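Local coordinates for peptidase M42 (PDB 5DS0), which probably acts as a cobalt-bound TET aminopeptidase of the M42 family, removing residues from the amino ends of peptides within a twelve-subunit assembly, at residues 172-183 and 324-334; 254-263 and 315-323. All coordinates share one frame; numbering follows the deposited sequence.

How the contacts relate
Both contacts are buried and belong to one mixed sheet of the catalytic domain, where strand 314-322 of contact 2 runs antiparallel to strand 329-332 of contact 1. Their centres lie about 12 Å apart, and a probable hydrogen bond from R322 N to L330 O (2.8 Å) joins them. Contact 1 pairs two strands, then turns into the dinuclear cobalt site, mixing metal coordination with leucine-phenylalanine packing. Contact 2 has no metal ligand: it is backbone pairing, aliphatic packing and a proline set against a glycine-rich loop. Both reach a second subunit, contact 2 through the charged end of R322, contact 1 largely through packing.

Contact 1 of 2, residues 172-183 and 324-334; sequences RVAMGKAFDDRI and IHSHVGLLSLK. With CO (cobalt (II) ion), chain U; CO (cobalt (II) ion), chain T.
D180 OD2 and H325 NE2 meet on one cobalt ion, at 1.9 Å and 2.1 Å from the metal. The carboxylate of D180 bridges the two cobalt ions of the co-catalytic metal centre expected of an M42 aminopeptidase, its OD1 binding the second ion at 2.0 Å. Carboxylate and imidazole planes are only 17° apart, and OD2 sits at the edge of the H325 ring. CG of D180 is anti to the backbone N (chi1 179°), which carries the carboxylate to the metals. E215 completes the protein ligands of the H325 ion, while H66, E214 and E237 bind the other ion together with D180; H325 ND1 is held by the carbonyl of G90.

The strands that precede D180 and follow H325, 173-176 and 329-332, pair antiparallel. A174 and L331 exchange two backbone bonds, G176 and G329 two more, and L333 N extends the pairing to R172 O just as helix 333-349 begins. Beyond strand 173-176 the chain reverses into helix 179-197, which lies over the A174 and L331 face of the sheet. There L331 has CG between its backbone N and carbonyl carbon (chi1 59°), and CD2 stands over one face of the F179 ring, 3.7 Å from the centroid, a CH-pi contact. I183 reaches the same methyl tip to tip, so L331 CD2 sits between the F179 ring and I183, where it meets CG1, while CD1 turns to A174 CB. The F179 ring directs its edge at the backbone of G329.

On the opposite face, the extended selenomethionine M175 runs alongside L330 and crosses V328. M175 CG lies 3.5 Å from V328 CG2 and also touches L330 CD2, and M175 CE meets that same V328 methyl.

Contact 2 of 2, residues 254-263 and 315-323; sequences TKMGKGPGLV and VVITIPTRH
The guanidinium of R322 carries the methyl CE of selenomethionine M256 over the centre of one face, with CE 3.6 Å from CZ. The two side chains cross at about a right angle: R322 is extended from CG to NE, whereas M256 bends at chi3 (74°), bringing its methyl over the plane. The guanidinium also forms salt bridges with D243 and with D139 of the second subunit.

Next to this pair, P320 is set against the loop leading into strand 261-263. P320 CG lies 3.6 Å from G259 O and also meets T254 CB, whose side chain crosses the proline nearly perpendicularly. The loop includes a type II turn from K255 to K258.

Further on, strand 261-263 joins strand 314-322 antiparallel within the mixed sheet. G261 N donates to T318 O (2.7 Å, 169° at the hydrogen), and T318 N returns a bond to G261 O from above the carbonyl plane. T318 OG1 packs beside G261, which has no side chain there, and hydrogen-bonds D239 on strand 232-240. Side chains pack on both faces: L262 CD1 touches V315 CG2 (3.5 Å), and V263 CG2 touches T318 CG2 (3.7 Å).

The strand pairing thus rests on backbone bonds and aliphatic contacts, while the charge of R322 is shared between D243 of its own chain and D139 of the second subunit, which ties the contact to the subunit interface.

Contact 1 of 2, residues 172-183 and 324-334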
# COMPACT_ATOMS: atom_id res chain seq x y z
N ARG C 172 11.08 43.18 -25.15
CA ARG C 172 10.85 42.03 -26.03
C ARG C 172 9.68 41.12 -25.61
O ARG C 172 9.07 40.49 -26.45
CB ARG C 172 12.11 41.16 -26.11
CG ARG C 172 13.15 41.62 -27.10
CD ARG C 172 14.23 40.57 -27.31
NE ARG C 172 14.75 40.00 -26.05
CZ ARG C 172 15.76 40.47 -25.32
NH1 ARG C 172 16.41 41.58 -25.69
NH2 ARG C 172 16.12 39.84 -24.21
N VAL C 173 9.40 41.07 -24.31
CA VAL C 173 8.51 40.05 -23.72
C VAL C 173 7.44 40.66 -22.83
O VAL C 173 7.76 41.40 -21.91
CB VAL C 173 9.30 39.07 -22.86
CG1 VAL C 173 8.37 38.13 -22.12
CG2 VAL C 173 10.29 38.28 -23.70
N ALA C 174 6.19 40.33 -23.11
CA ALA C 174 5.06 40.87 -22.38
C ALA C 174 4.71 39.98 -21.20
O ALA C 174 4.76 38.75 -21.33
CB ALA C 174 3.86 41.00 -23.30
N MSE C 175 4.35 40.59 -20.08
CA MSE C 175 4.05 39.85 -18.85
C MSE C 175 2.74 40.30 -18.30
O MSE C 175 2.51 41.49 -18.13
CB MSE C 175 5.13 40.14 -17.83
CG MSE C 175 4.97 39.35 -16.54
SE MSE C 175 6.55 39.72 -15.41
CE MSE C 175 6.18 38.71 -13.76
N GLY C 176 1.86 39.34 -18.02
CA GLY C 176 0.54 39.63 -17.49
C GLY C 176 -0.40 38.47 -17.64
O GLY C 176 0.01 37.34 -17.91
N LYS C 177 -1.68 38.72 -17.38
CA LYS C 177 -2.68 37.65 -17.41
C LYS C 177 -3.49 37.74 -18.68
O LYS C 177 -3.36 38.67 -19.47
CB LYS C 177 -3.62 37.77 -16.22
CG LYS C 177 -4.61 38.93 -16.30
CD LYS C 177 -5.56 38.95 -15.12
CE LYS C 177 -6.38 40.22 -15.07
NZ LYS C 177 -7.51 40.14 -16.02
N ALA C 178 -4.32 36.73 -18.88
CA ALA C 178 -5.33 36.71 -19.94
C ALA C 178 -4.79 36.75 -21.37
O ALA C 178 -5.56 37.00 -22.30
CB ALA C 178 -6.32 37.84 -19.72
N PHE C 179 -3.50 36.48 -21.57
CA PHE C 179 -3.00 36.35 -22.93
C PHE C 179 -3.87 35.36 -23.70
O PHE C 179 -4.16 35.58 -24.86
CB PHE C 179 -1.55 35.91 -22.96
CG PHE C 179 -0.58 36.96 -22.51
CD1 PHE C 179 -0.65 38.24 -22.99
CD2 PHE C 179 0.43 36.64 -21.62
CE1 PHE C 179 0.25 39.20 -22.58
CE2 PHE C 179 1.33 37.60 -21.20
CZ PHE C 179 1.24 38.88 -21.68
N ASP C 180 -4.28 34.28 -23.03
CA ASP C 180 -5.22 33.33 -23.57
C ASP C 180 -6.60 33.87 -23.31
O ASP C 180 -7.07 33.78 -22.17
CB ASP C 180 -5.02 31.99 -22.86
CG ASP C 180 -5.98 30.92 -23.32
OD1 ASP C 180 -6.65 31.09 -24.37
OD2 ASP C 180 -6.06 29.88 -22.62
N ASP C 181 -7.29 34.44 -24.30
CA ASP C 181 -6.84 34.56 -25.68
C ASP C 181 -7.03 35.99 -26.20
O ASP C 181 -7.42 36.22 -27.35
CB ASP C 181 -7.58 33.55 -26.54
CG ASP C 181 -7.07 33.48 -27.98
OD1 ASP C 181 -5.92 33.88 -28.25
OD2 ASP C 181 -7.84 32.99 -28.83
N ARG C 182 -6.74 36.96 -25.34
CA ARG C 182 -6.86 38.36 -25.71
C ARG C 182 -5.74 38.75 -26.65
O ARG C 182 -5.90 39.67 -27.46
CB ARG C 182 -6.92 39.25 -24.48
CG ARG C 182 -8.27 39.14 -23.79
CD ARG C 182 -8.35 39.83 -22.44
NE ARG C 182 -9.45 39.31 -21.64
CZ ARG C 182 -9.66 39.59 -20.36
NH1 ARG C 182 -8.87 40.44 -19.71
NH2 ARG C 182 -10.68 39.03 -19.72
N ILE C 183 -4.62 38.02 -26.59
CA ILE C 183 -3.57 38.25 -27.55
C ILE C 183 -4.04 37.84 -28.95
O ILE C 183 -3.69 38.49 -29.93
CB ILE C 183 -2.25 37.54 -27.19
CG1 ILE C 183 -1.08 38.14 -27.96
CG2 ILE C 183 -2.32 36.05 -27.50
CD1 ILE C 183 -0.78 39.59 -27.60
N ILE C 324 0.16 29.74 -19.29
CA ILE C 324 -1.24 30.10 -19.49
C ILE C 324 -2.10 29.49 -18.39
O ILE C 324 -1.62 28.68 -17.61
CB ILE C 324 -1.76 29.65 -20.86
CG1 ILE C 324 -1.67 28.14 -21.00
CG2 ILE C 324 -0.97 30.33 -21.96
CD1 ILE C 324 -2.50 27.59 -22.15
N HIS C 325 -3.37 29.90 -18.33
CA HIS C 325 -4.29 29.44 -17.30
C HIS C 325 -3.68 29.59 -15.89
O HIS C 325 -3.80 28.72 -15.03
CB HIS C 325 -4.71 27.98 -17.56
CG HIS C 325 -5.64 27.82 -18.72
ND1 HIS C 325 -6.66 26.89 -18.72
CD2 HIS C 325 -5.72 28.47 -19.91
CE1 HIS C 325 -7.32 26.97 -19.86
NE2 HIS C 325 -6.79 27.92 -20.59
N SER C 326 -3.00 30.71 -15.69
CA SER C 326 -2.41 31.05 -14.41
C SER C 326 -2.41 32.58 -14.25
O SER C 326 -2.76 33.29 -15.17
CB SER C 326 -1.00 30.43 -14.29
OG SER C 326 0.04 31.32 -14.69
N HIS C 327 -2.03 33.07 -13.09
CA HIS C 327 -2.07 34.52 -12.84
C HIS C 327 -1.20 35.33 -13.78
O HIS C 327 -1.54 36.45 -14.13
CB HIS C 327 -1.70 34.85 -11.39
CG HIS C 327 -2.85 34.75 -10.46
ND1 HIS C 327 -3.53 33.57 -10.24
CD2 HIS C 327 -3.47 35.68 -9.69
CE1 HIS C 327 -4.51 33.77 -9.38
NE2 HIS C 327 -4.49 35.05 -9.03
N VAL C 328 -0.06 34.78 -14.16
CA VAL C 328 0.88 35.55 -14.95
C VAL C 328 1.59 34.68 -15.96
O VAL C 328 2.08 33.60 -15.64
CB VAL C 328 1.85 36.34 -14.03
CG1 VAL C 328 2.55 35.44 -13.03
CG2 VAL C 328 2.87 37.12 -14.84
N GLY C 329 1.63 35.16 -17.19
CA GLY C 329 2.24 34.43 -18.29
C GLY C 329 3.18 35.33 -19.04
O GLY C 329 3.23 36.52 -18.77
N LEU C 330 3.92 34.77 -20.00
CA LEU C 330 4.85 35.55 -20.82
C LEU C 330 4.67 35.20 -22.28
O LEU C 330 4.47 34.05 -22.61
CB LEU C 330 6.28 35.23 -20.43
CG LEU C 330 6.63 35.44 -18.97
CD1 LEU C 330 7.96 34.80 -18.65
CD2 LEU C 330 6.67 36.93 -18.66
N LEU C 331 4.75 36.20 -23.15
CA LEU C 331 4.83 35.93 -24.59
C LEU C 331 5.74 36.94 -25.29
O LEU C 331 6.05 37.98 -24.73
CB LEU C 331 3.43 35.89 -25.22
CG LEU C 331 2.50 37.10 -25.13
CD1 LEU C 331 2.96 38.23 -26.04
CD2 LEU C 331 1.11 36.68 -25.54
N SER C 332 6.14 36.60 -26.52
CA SER C 332 7.05 37.42 -27.32
C SER C 332 6.29 38.41 -28.20
O SER C 332 5.40 38.03 -28.95
CB SER C 332 7.91 36.53 -28.19
OG SER C 332 8.52 37.26 -29.24
N LEU C 333 6.64 39.69 -28.11
CA LEU C 333 6.02 40.71 -28.96
C LEU C 333 6.39 40.53 -30.42
O LEU C 333 5.63 40.90 -31.31
CB LEU C 333 6.42 42.11 -28.51
CG LEU C 333 5.89 42.46 -27.14
CD1 LEU C 333 6.40 43.83 -26.74
CD2 LEU C 333 4.36 42.44 -27.10
N LYS C 334 7.57 39.96 -30.66
CA LYS C 334 8.01 39.63 -31.99
C LYS C 334 7.14 38.54 -32.62
O LYS C 334 6.73 38.68 -33.77
CB LYS C 334 9.46 39.19 -31.96
CG LYS C 334 10.08 39.02 -33.33
CD LYS C 334 11.40 38.30 -33.24
CE LYS C 334 11.94 38.04 -34.63
NZ LYS C 334 13.09 37.09 -34.61
CO CO U . -7.41 28.60 -22.53
CO CO T . -7.81 29.70 -25.21

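Contact 2 of 2, residues 254-263 and 315-323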
# COMPACT_ATOMS: atom_id res chain seq x y z
N THR C 254 6.45 24.09 -29.39
CA THR C 254 6.69 25.51 -29.66
C THR C 254 7.59 26.16 -28.63
O THR C 254 7.59 25.78 -27.47
CB THR C 254 5.40 26.32 -29.76
OG1 THR C 254 4.62 26.14 -28.58
CG2 THR C 254 4.59 25.87 -30.95
N LYS C 255 8.35 27.14 -29.10
CA LYS C 255 9.25 27.92 -28.27
C LYS C 255 8.94 29.40 -28.41
O LYS C 255 8.68 29.89 -29.51
CB LYS C 255 10.70 27.66 -28.68
CG LYS C 255 11.11 26.20 -28.55
CD LYS C 255 12.60 25.99 -28.75
CE LYS C 255 13.06 24.61 -28.31
NZ LYS C 255 13.02 24.39 -26.84
N MSE C 256 8.97 30.11 -27.30
CA MSE C 256 8.68 31.53 -27.32
C MSE C 256 9.80 32.20 -28.05
O MSE C 256 10.98 31.98 -27.75
CB MSE C 256 8.55 32.05 -25.90
CG MSE C 256 8.15 33.51 -25.86
SE MSE C 256 8.24 34.19 -24.02
CE MSE C 256 10.18 34.34 -23.72
N GLY C 257 9.45 33.02 -29.04
CA GLY C 257 10.44 33.78 -29.81
C GLY C 257 10.84 33.19 -31.14
O GLY C 257 11.52 33.84 -31.91
N LYS C 258 10.40 31.97 -31.42
CA LYS C 258 10.73 31.27 -32.67
C LYS C 258 9.58 31.32 -33.67
O LYS C 258 9.59 30.59 -34.66
CB LYS C 258 11.10 29.83 -32.37
CG LYS C 258 12.40 29.69 -31.59
CD LYS C 258 13.59 29.79 -32.53
CE LYS C 258 14.74 30.55 -31.89
NZ LYS C 258 15.84 30.71 -32.88
N GLY C 259 8.60 32.17 -33.42
CA GLY C 259 7.56 32.48 -34.42
C GLY C 259 6.21 31.92 -34.05
O GLY C 259 6.10 31.09 -33.17
N PRO C 260 5.15 32.38 -34.73
CA PRO C 260 3.83 31.82 -34.47
C PRO C 260 3.78 30.35 -34.79
O PRO C 260 4.61 29.84 -35.55
CB PRO C 260 2.92 32.60 -35.41
CG PRO C 260 3.82 33.13 -36.47
CD PRO C 260 5.10 33.43 -35.75
N GLY C 261 2.80 29.67 -34.21
CA GLY C 261 2.63 28.25 -34.42
C GLY C 261 1.48 27.97 -35.36
O GLY C 261 0.60 28.80 -35.57
N LEU C 262 1.51 26.78 -35.94
CA LEU C 262 0.39 26.27 -36.73
C LEU C 262 0.05 24.91 -36.19
O LEU C 262 0.89 24.02 -36.11
CB LEU C 262 0.79 26.16 -38.18
CG LEU C 262 -0.30 25.59 -39.07
CD1 LEU C 262 -1.41 26.59 -39.23
CD2 LEU C 262 0.27 25.22 -40.43
N VAL C 263 -1.20 24.75 -35.79
CA VAL C 263 -1.61 23.52 -35.15
C VAL C 263 -1.98 22.51 -36.21
O VAL C 263 -2.94 22.73 -36.97
CB VAL C 263 -2.81 23.76 -34.22
CG1 VAL C 263 -3.25 22.47 -33.57
CG2 VAL C 263 -2.46 24.77 -33.16
N VAL C 315 -8.18 26.36 -39.48
CA VAL C 315 -6.84 26.10 -39.03
C VAL C 315 -6.59 26.97 -37.80
O VAL C 315 -7.12 28.05 -37.71
CB VAL C 315 -5.84 26.37 -40.17
CG1 VAL C 315 -5.42 27.83 -40.24
CG2 VAL C 315 -4.63 25.47 -40.04
N VAL C 316 -5.81 26.47 -36.85
CA VAL C 316 -5.46 27.26 -35.67
C VAL C 316 -4.04 27.79 -35.77
O VAL C 316 -3.10 27.04 -36.00
CB VAL C 316 -5.57 26.45 -34.37
CG1 VAL C 316 -5.30 27.34 -33.17
CG2 VAL C 316 -6.94 25.81 -34.23
N ILE C 317 -3.91 29.10 -35.58
CA ILE C 317 -2.63 29.77 -35.59
C ILE C 317 -2.39 30.31 -34.20
O ILE C 317 -3.27 30.92 -33.62
CB ILE C 317 -2.63 30.91 -36.59
CG1 ILE C 317 -2.69 30.33 -38.01
CG2 ILE C 317 -1.38 31.76 -36.43
CD1 ILE C 317 -3.06 31.33 -39.09
N THR C 318 -1.18 30.12 -33.67
CA THR C 318 -0.93 30.34 -32.25
C THR C 318 0.25 31.22 -31.94
O THR C 318 1.22 31.26 -32.70
CB THR C 318 -0.67 29.01 -31.52
OG1 THR C 318 0.50 28.39 -32.07
CG2 THR C 318 -1.86 28.06 -31.67
N ILE C 319 0.17 31.93 -30.83
CA ILE C 319 1.32 32.60 -30.25
C ILE C 319 1.82 31.81 -29.05
O ILE C 319 1.09 31.64 -28.07
CB ILE C 319 1.00 34.03 -29.81
CG1 ILE C 319 0.69 34.92 -31.01
CG2 ILE C 319 2.18 34.63 -29.06
CD1 ILE C 319 -0.78 34.99 -31.33
N PRO C 320 3.06 31.32 -29.11
CA PRO C 320 3.58 30.57 -27.97
C PRO C 320 3.63 31.45 -26.74
O PRO C 320 4.17 32.56 -26.80
CB PRO C 320 4.98 30.17 -28.41
CG PRO C 320 4.95 30.22 -29.90
CD PRO C 320 3.99 31.30 -30.25
N THR C 321 3.06 30.93 -25.65
CA THR C 321 2.88 31.65 -24.40
C THR C 321 3.28 30.74 -23.26
O THR C 321 2.94 29.57 -23.26
CB THR C 321 1.41 32.05 -24.22
OG1 THR C 321 0.98 32.84 -25.34
CG2 THR C 321 1.19 32.83 -22.94
N ARG C 322 4.04 31.26 -22.30
CA ARG C 322 4.45 30.50 -21.14
C ARG C 322 3.49 30.76 -20.00
O ARG C 322 3.07 31.88 -19.78
CB ARG C 322 5.85 30.90 -20.72
CG ARG C 322 6.92 30.71 -21.79
CD ARG C 322 8.29 31.08 -21.23
NE ARG C 322 9.41 30.87 -22.16
CZ ARG C 322 10.67 31.23 -21.90
NH1 ARG C 322 10.99 31.81 -20.75
NH2 ARG C 322 11.62 31.02 -22.80
N HIS C 323 3.12 29.70 -19.29
CA HIS C 323 2.28 29.79 -18.10
C HIS C 323 0.87 30.32 -18.33
O HIS C 323 0.40 31.24 -17.62
CB HIS C 323 3.00 30.59 -17.01
CG HIS C 323 4.48 30.37 -16.98
ND1 HIS C 323 5.04 29.14 -16.75
CD2 HIS C 323 5.52 31.22 -17.18
CE1 HIS C 323 6.36 29.24 -16.80
NE2 HIS C 323 6.67 30.50 -17.06